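Local coordinates for cytosolic IMP-GMP specific 5'-nucleotidase (Legionella pneumophila subsp. pneumophila, PDB 4OHF), which probably hydrolyses the 5'-phosphate of nucleoside monophosphates such as IMP and GMP, as a magnesium-dependent cytosolic nucleotidase of the HAD clan, at residues N175-I178 with K179-K183; K149-Y153 with Q154-Q158. All coordinates share one frame; numbering follows the deposited sequence.

Contact 1 of 2, residues N175-I178 with K179-K183; sequences NIII and KNLKK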
ATOM      1  N   ASN B 175      -4.100 -34.162  19.801  1.00 58.10           N
ATOM      2  CA  ASN B 175      -3.953 -35.349  20.633  1.00 59.10           C
ATOM      3  C   ASN B 175      -4.906 -35.356  21.816  1.00 58.11           C
ATOM      4  O   ASN B 175      -5.479 -36.395  22.151  1.00 57.17           O
ATOM      5  CB  ASN B 175      -2.507 -35.493  21.124  1.00 61.47           C
ATOM      6  CG  ASN B 175      -1.537 -35.881  20.005  1.00 63.66           C
ATOM      7  OD1 ASN B 175      -1.948 -36.319  18.922  1.00 63.62           O
ATOM      8  ND2 ASN B 175      -0.241 -35.735  20.274  1.00 65.30           N
ATOM      9  N   ILE B 176      -5.080 -34.201  22.447  1.00 57.29           N
ATOM     10  CA  ILE B 176      -5.976 -34.106  23.582  1.00 54.71           C
ATOM     11  C   ILE B 176      -7.431 -34.368  23.194  1.00 54.75           C
ATOM     12  O   ILE B 176      -8.143 -35.062  23.919  1.00 54.18           O
ATOM     13  CB  ILE B 176      -5.892 -32.730  24.263  1.00 53.73           C
ATOM     14  CG1 ILE B 176      -4.533 -32.564  24.930  1.00 52.71           C
ATOM     15  CG2 ILE B 176      -6.979 -32.609  25.310  1.00 51.21           C
ATOM     16  CD1 ILE B 176      -4.362 -31.244  25.642  1.00 53.41           C
ATOM     17  N   ILE B 177      -7.893 -33.829  22.065  1.00 54.72           N
ATOM     18  CA  ILE B 177      -9.283 -34.085  21.698  1.00 55.05           C
ATOM     19  C   ILE B 177      -9.438 -35.526  21.203  1.00 54.81           C
ATOM     20  O   ILE B 177     -10.498 -36.121  21.357  1.00 55.00           O
ATOM     21  CB  ILE B 177      -9.854 -33.067  20.641  1.00 53.52           C
ATOM     22  CG1 ILE B 177      -9.527 -33.511  19.233  1.00 54.58           C
ATOM     23  CG2 ILE B 177      -9.350 -31.672  20.906  1.00 54.54           C
ATOM     24  CD1 ILE B 177     -10.621 -34.343  18.633  1.00 54.29           C
ATOM     25  N   ILE B 178      -8.384 -36.096  20.629  1.00 55.69           N
ATOM     26  CA  ILE B 178      -8.450 -37.481  20.157  1.00 56.48           C
ATOM     27  C   ILE B 178      -8.629 -38.410  21.352  1.00 56.64           C
ATOM     28  O   ILE B 178      -9.420 -39.345  21.311  1.00 55.20           O
ATOM     29  CB  ILE B 178      -7.166 -37.910  19.410  1.00 55.98           C
ATOM     30  CG1 ILE B 178      -7.097 -37.244  18.036  1.00 57.67           C
ATOM     31  CG2 ILE B 178      -7.154 -39.406  19.229  1.00 56.47           C
ATOM     32  CD1 ILE B 178      -5.851 -37.627  17.225  1.00 57.83           C
ATOM     33  N   LYS B 179      -7.892 -38.143  22.425  1.00 58.14           N
ATOM     34  CA  LYS B 179      -7.974 -38.967  23.621  1.00 57.86           C
ATOM     35  C   LYS B 179      -9.232 -38.682  24.427  1.00 57.51           C
ATOM     36  O   LYS B 179      -9.438 -39.268  25.489  1.00 57.44           O
ATOM     37  CB  LYS B 179      -6.768 -38.719  24.520  1.00 59.94           C
ATOM     38  CG  LYS B 179      -6.831 -37.395  25.278  1.00 63.82           C
ATOM     39  CD  LYS B 179      -6.039 -37.428  26.593  1.00 64.88           C
ATOM     40  CE  LYS B 179      -6.668 -38.388  27.593  1.00 66.23           C
ATOM     41  NZ  LYS B 179      -5.971 -38.355  28.900  1.00 68.24           N
ATOM     42  N   ASN B 180     -10.072 -37.781  23.937  1.00 56.47           N
ATOM     43  CA  ASN B 180     -11.283 -37.426  24.667  1.00 54.15           C
ATOM     44  C   ASN B 180     -12.453 -37.072  23.770  1.00 51.96           C
ATOM     45  O   ASN B 180     -13.288 -36.246  24.126  1.00 49.99           O
ATOM     46  CB  ASN B 180     -10.986 -36.251  25.584  1.00 55.59           C
ATOM     47  CG  ASN B 180     -11.282 -36.561  27.015  1.00 57.43           C
ATOM     48  OD1 ASN B 180     -12.393 -37.000  27.349  1.00 59.10           O
ATOM     49  ND2 ASN B 180     -10.295 -36.345  27.882  1.00 56.70           N
ATOM     50  N   LEU B 181     -12.514 -37.720  22.617  1.00 51.08           N
ATOM     51  CA  LEU B 181     -13.549 -37.461  21.634  1.00 50.67           C
ATOM     52  C   LEU B 181     -14.963 -37.244  22.157  1.00 50.91           C
ATOM     53  O   LEU B 181     -15.619 -36.270  21.766  1.00 50.15           O
ATOM     54  CB  LEU B 181     -13.539 -38.566  20.573  1.00 48.31           C
ATOM     55  CG  LEU B 181     -12.246 -38.580  19.756  1.00 46.26           C
ATOM     56  CD1 LEU B 181     -12.222 -39.769  18.819  1.00 43.51           C
ATOM     57  CD2 LEU B 181     -12.127 -37.275  18.986  1.00 45.04           C
ATOM     58  N   LYS B 182     -15.445 -38.102  23.047  1.00 51.16           N
ATOM     59  CA  LYS B 182     -16.811 -37.896  23.510  1.00 53.00           C
ATOM     60  C   LYS B 182     -17.038 -36.658  24.363  1.00 51.17           C
ATOM     61  O   LYS B 182     -18.174 -36.293  24.637  1.00 51.33           O
ATOM     62  CB  LYS B 182     -17.353 -39.127  24.227  1.00 55.10           C
ATOM     63  CG  LYS B 182     -16.725 -39.470  25.550  1.00 59.64           C
ATOM     64  CD  LYS B 182     -17.640 -40.447  26.299  1.00 64.21           C
ATOM     65  CE  LYS B 182     -18.359 -41.411  25.327  1.00 66.56           C
ATOM     66  NZ  LYS B 182     -19.349 -42.310  25.998  1.00 67.90           N
ATOM     67  N   LYS B 183     -15.963 -36.008  24.776  1.00 50.48           N
ATOM     68  CA  LYS B 183     -16.096 -34.791  25.555  1.00 49.43           C
ATOM     69  C   LYS B 183     -16.007 -33.575  24.622  1.00 47.94           C
ATOM     70  O   LYS B 183     -16.465 -32.490  24.963  1.00 45.16           O
ATOM     71  CB  LYS B 183     -14.982 -34.705  26.599  1.00 53.02           C
ATOM     72  CG  LYS B 183     -14.941 -33.378  27.347  1.00 53.91           C
ATOM     73  CD  LYS B 183     -13.637 -33.185  28.095  1.00 55.59           C
ATOM     74  CE  LYS B 183     -13.637 -31.839  28.819  1.00 57.07           C
ATOM     75  NZ  LYS B 183     -12.346 -31.616  29.535  1.00 60.65           N
TER

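Contact 2 of 2, residues K149-Y153 with Q154-Q158; sequences KMPSY and QAIAQ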
ATOM      1  N   LYS B 149       6.963  -6.290  34.544  1.00 88.10           N
ATOM      2  CA  LYS B 149       7.058  -7.739  34.538  1.00 87.58           C
ATOM      3  C   LYS B 149       6.490  -8.334  33.250  1.00 86.88           C
ATOM      4  O   LYS B 149       6.686  -9.521  32.979  1.00 87.23           O
ATOM      5  CB  LYS B 149       6.318  -8.319  35.750  1.00 87.69           C
ATOM      6  CG  LYS B 149       6.900  -7.902  37.105  1.00 88.24           C
ATOM      7  CD  LYS B 149       8.338  -8.387  37.293  1.00 88.40           C
ATOM      8  CE  LYS B 149       8.795  -8.270  38.752  1.00 88.74           C
ATOM      9  NZ  LYS B 149       8.846  -6.868  39.268  1.00 88.15           N
ATOM     10  N   MET B 150       5.799  -7.513  32.457  1.00 85.20           N
ATOM     11  CA  MET B 150       5.203  -7.987  31.204  1.00 83.31           C
ATOM     12  C   MET B 150       5.467  -7.072  30.018  1.00 81.55           C
ATOM     13  O   MET B 150       5.636  -5.865  30.183  1.00 82.03           O
ATOM     14  CB  MET B 150       3.695  -8.149  31.367  1.00 82.85           C
ATOM     15  CG  MET B 150       3.291  -9.137  32.438  1.00 83.71           C
ATOM     16  SD  MET B 150       1.507  -9.198  32.623  1.00 83.53           S
ATOM     17  CE  MET B 150       1.081 -10.269  31.246  1.00 85.27           C
ATOM     18  N   PRO B 151       5.500  -7.642  28.800  1.00 80.07           N
ATOM     19  CA  PRO B 151       5.742  -6.881  27.567  1.00 79.01           C
ATOM     20  C   PRO B 151       4.726  -5.753  27.361  1.00 78.20           C
ATOM     21  O   PRO B 151       3.950  -5.422  28.263  1.00 78.33           O
ATOM     22  CB  PRO B 151       5.638  -7.949  26.478  1.00 78.41           C
ATOM     23  CG  PRO B 151       6.128  -9.179  27.170  1.00 78.87           C
ATOM     24  CD  PRO B 151       5.448  -9.089  28.517  1.00 79.12           C
ATOM     25  N   SER B 152       4.739  -5.159  26.173  1.00 77.08           N
ATOM     26  CA  SER B 152       3.797  -4.086  25.859  1.00 75.83           C
ATOM     27  C   SER B 152       2.502  -4.708  25.338  1.00 74.80           C
ATOM     28  O   SER B 152       2.492  -5.858  24.872  1.00 74.20           O
ATOM     29  CB  SER B 152       4.373  -3.154  24.790  1.00 74.71           C
ATOM     30  OG  SER B 152       4.524  -3.834  23.554  1.00 74.04           O
ATOM     31  N   TYR B 153       1.418  -3.945  25.417  1.00 72.52           N
ATOM     32  CA  TYR B 153       0.122  -4.414  24.945  1.00 70.34           C
ATOM     33  C   TYR B 153       0.274  -5.083  23.581  1.00 70.69           C
ATOM     34  O   TYR B 153      -0.207  -6.197  23.360  1.00 70.27           O
ATOM     35  CB  TYR B 153      -0.848  -3.242  24.838  1.00 67.79           C
ATOM     36  CG  TYR B 153      -1.152  -2.562  26.155  1.00 64.41           C
ATOM     37  CD1 TYR B 153      -1.420  -3.308  27.299  1.00 64.04           C
ATOM     38  CD2 TYR B 153      -1.246  -1.175  26.243  1.00 62.86           C
ATOM     39  CE1 TYR B 153      -1.780  -2.697  28.492  1.00 62.86           C
ATOM     40  CE2 TYR B 153      -1.607  -0.554  27.433  1.00 61.28           C
ATOM     41  CZ  TYR B 153      -1.873  -1.321  28.551  1.00 62.29           C
ATOM     42  OH  TYR B 153      -2.239  -0.723  29.730  1.00 62.33           O
ATOM     43  N   GLN B 154       0.954  -4.384  22.678  1.00 70.67           N
ATOM     44  CA  GLN B 154       1.207  -4.868  21.328  1.00 70.89           C
ATOM     45  C   GLN B 154       1.945  -6.205  21.342  1.00 70.86           C
ATOM     46  O   GLN B 154       1.586  -7.142  20.623  1.00 71.71           O
ATOM     47  CB  GLN B 154       2.047  -3.840  20.583  1.00 72.92           C
ATOM     48  CG  GLN B 154       2.635  -4.338  19.274  1.00 75.75           C
ATOM     49  CD  GLN B 154       1.679  -4.203  18.107  1.00 76.04           C
ATOM     50  OE1 GLN B 154       1.920  -4.755  17.031  1.00 76.48           O
ATOM     51  NE2 GLN B 154       0.593  -3.456  18.308  1.00 75.47           N
ATOM     52  N   ALA B 155       2.990  -6.277  22.160  1.00 70.02           N
ATOM     53  CA  ALA B 155       3.806  -7.481  22.285  1.00 69.40           C
ATOM     54  C   ALA B 155       3.007  -8.676  22.816  1.00 67.93           C
ATOM     55  O   ALA B 155       3.136  -9.799  22.320  1.00 66.92           O
ATOM     56  CB  ALA B 155       4.996  -7.195  23.196  1.00 70.51           C
ATOM     57  N   ILE B 156       2.189  -8.429  23.835  1.00 66.40           N
ATOM     58  CA  ILE B 156       1.360  -9.471  24.421  1.00 64.45           C
ATOM     59  C   ILE B 156       0.432 -10.068  23.363  1.00 63.58           C
ATOM     60  O   ILE B 156       0.395 -11.282  23.182  1.00 65.01           O
ATOM     61  CB  ILE B 156       0.533  -8.905  25.586  1.00 64.20           C
ATOM     62  CG1 ILE B 156       1.479  -8.246  26.595  1.00 64.37           C
ATOM     63  CG2 ILE B 156      -0.282 -10.013  26.249  1.00 62.61           C
ATOM     64  CD1 ILE B 156       0.792  -7.659  27.817  1.00 64.61           C
ATOM     65  N   ALA B 157      -0.301  -9.217  22.654  1.00 62.43           N
ATOM     66  CA  ALA B 157      -1.208  -9.685  21.613  1.00 62.36           C
ATOM     67  C   ALA B 157      -0.501 -10.572  20.599  1.00 62.40           C
ATOM     68  O   ALA B 157      -1.047 -11.591  20.179  1.00 62.49           O
ATOM     69  CB  ALA B 157      -1.847  -8.509  20.905  1.00 62.81           C
ATOM     70  N   GLN B 158       0.712 -10.193  20.204  1.00 63.02           N
ATOM     71  CA  GLN B 158       1.467 -10.986  19.231  1.00 63.27           C
ATOM     72  C   GLN B 158       1.970 -12.298  19.828  1.00 62.79           C
ATOM     73  O   GLN B 158       1.980 -13.337  19.154  1.00 62.02           O
ATOM     74  CB  GLN B 158       2.628 -10.169  18.672  1.00 63.91           C
ATOM     75  CG  GLN B 158       2.155  -8.939  17.898  1.00 67.21           C
ATOM     76  CD  GLN B 158       3.295  -8.145  17.292  1.00 68.83           C
ATOM     77  OE1 GLN B 158       4.242  -7.768  17.988  1.00 70.33           O
ATOM     78  NE2 GLN B 158       3.210  -7.882  15.989  1.00 68.08           N
TER

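Contact 1 of 2, residues N175-I178 with K179-K183
Lys179 N donates to Asn175 O at 3.0 Å. This is the last i to i+4 bond of helix 172-178. Asn180 N then bonds to Ile177 O, only three residues back, at 3.1 Å. Here the donor stands above the carbonyl plane and not on a lone pair, with a C=O...N angle of 104°. The backbone of Asn180 has left the helical range, with phi about -147°.

Leu181 N also comes near Ile177 O, but its angle is too poor for a bond. Asn180 takes the N-cap position of the next helix, 181-184, yet its side chain makes no capping bond. The first turn of that helix is held by Lys183 N to Asn180 O, at 2.8 Å. Two helices thus meet end to end at a kink, with Lys179 and Asn180 as the joint. The kink lies in the chain between strands 19-22 and 204-208 of the core sheet, consistent with the place of a C1 cap in HAD enzymes.

One apolar pair closes the joint. Ile177 CD1 and Leu181 CD2 touch, and the two side chains cross obliquely. Ile177 reaches this place because its CG1 sits between the backbone N and the carbonyl carbon (chi1 86°). The Leu181 branch also lies near the carbonyls of Ile177 and Ile178. CG of Lys179 lies beside Ile176 O, and the chain bends farther on, at chi3.

Ile176 and Ile177 pack on Leu39 of helix 33-51. Ile177 and Ile178 meet Tyr215 of helix 213-224. The Ile177 side chain lies about 6 Å from that of Asp25, a magnesium ligand.

Contact 2 of 2, residues K149-Y153 with Q154-Q158
The ring of Tyr153 has Gln154 N obliquely beside it. His95 meets this ring with its plane nearly perpendicular, Val140 touches the Tyr153 side chain, and the OH is bonded to Asp144. Pro151 touches the helix start by its CB, which lies 3.4 Å from Ala155 CB and 4.2 Å from Ile156 CG1.

Ser152 is the N-cap of helix 153-170. Its OG lies between the backbone N and the carbonyl carbon (chi1 66°), and from there accepts Ala155 N at 3.2 Å. Ser152 O takes Ile156 N at 2.8 Å. Ala157 N continues the turn to Tyr153 O, at 3.1 Å.

Pro151 before the cap and Ile156 at N4 form a hydrophobic staple across it. The end of Met150 extends this apolar side, its CE 4.3 Å from Ile156 CD1.

Helix 129-143, which carries Val140, packs alongside: its Leu139 meets Ile156, and its Leu142 meets Met150. Lys143 NZ, at the end of that helix, bonds to the carbonyls of Met150 and Pro151, tying the entering loop to its neighbour.

How the contacts relate
Contact 2 comes first along the chain. It starts helix 153-170, and contact 1 ends the next helix, 172-178, and begins 181-184. The two lie in series, with centres 32 Å apart and nearest atoms about 20 Å apart, so they do not touch. Both belong to the insertion between core strands 19-22 and 204-208, consistent with a HAD cap. Contact 2 lies in this probable cap, away from the annotated sites. Contact 1 is where the chain heads back toward the core sheet, with the bound magnesium about 13 Å from the Ile177 side chain. Together they mark a helix start within the probable cap and its return to the core near the metal site.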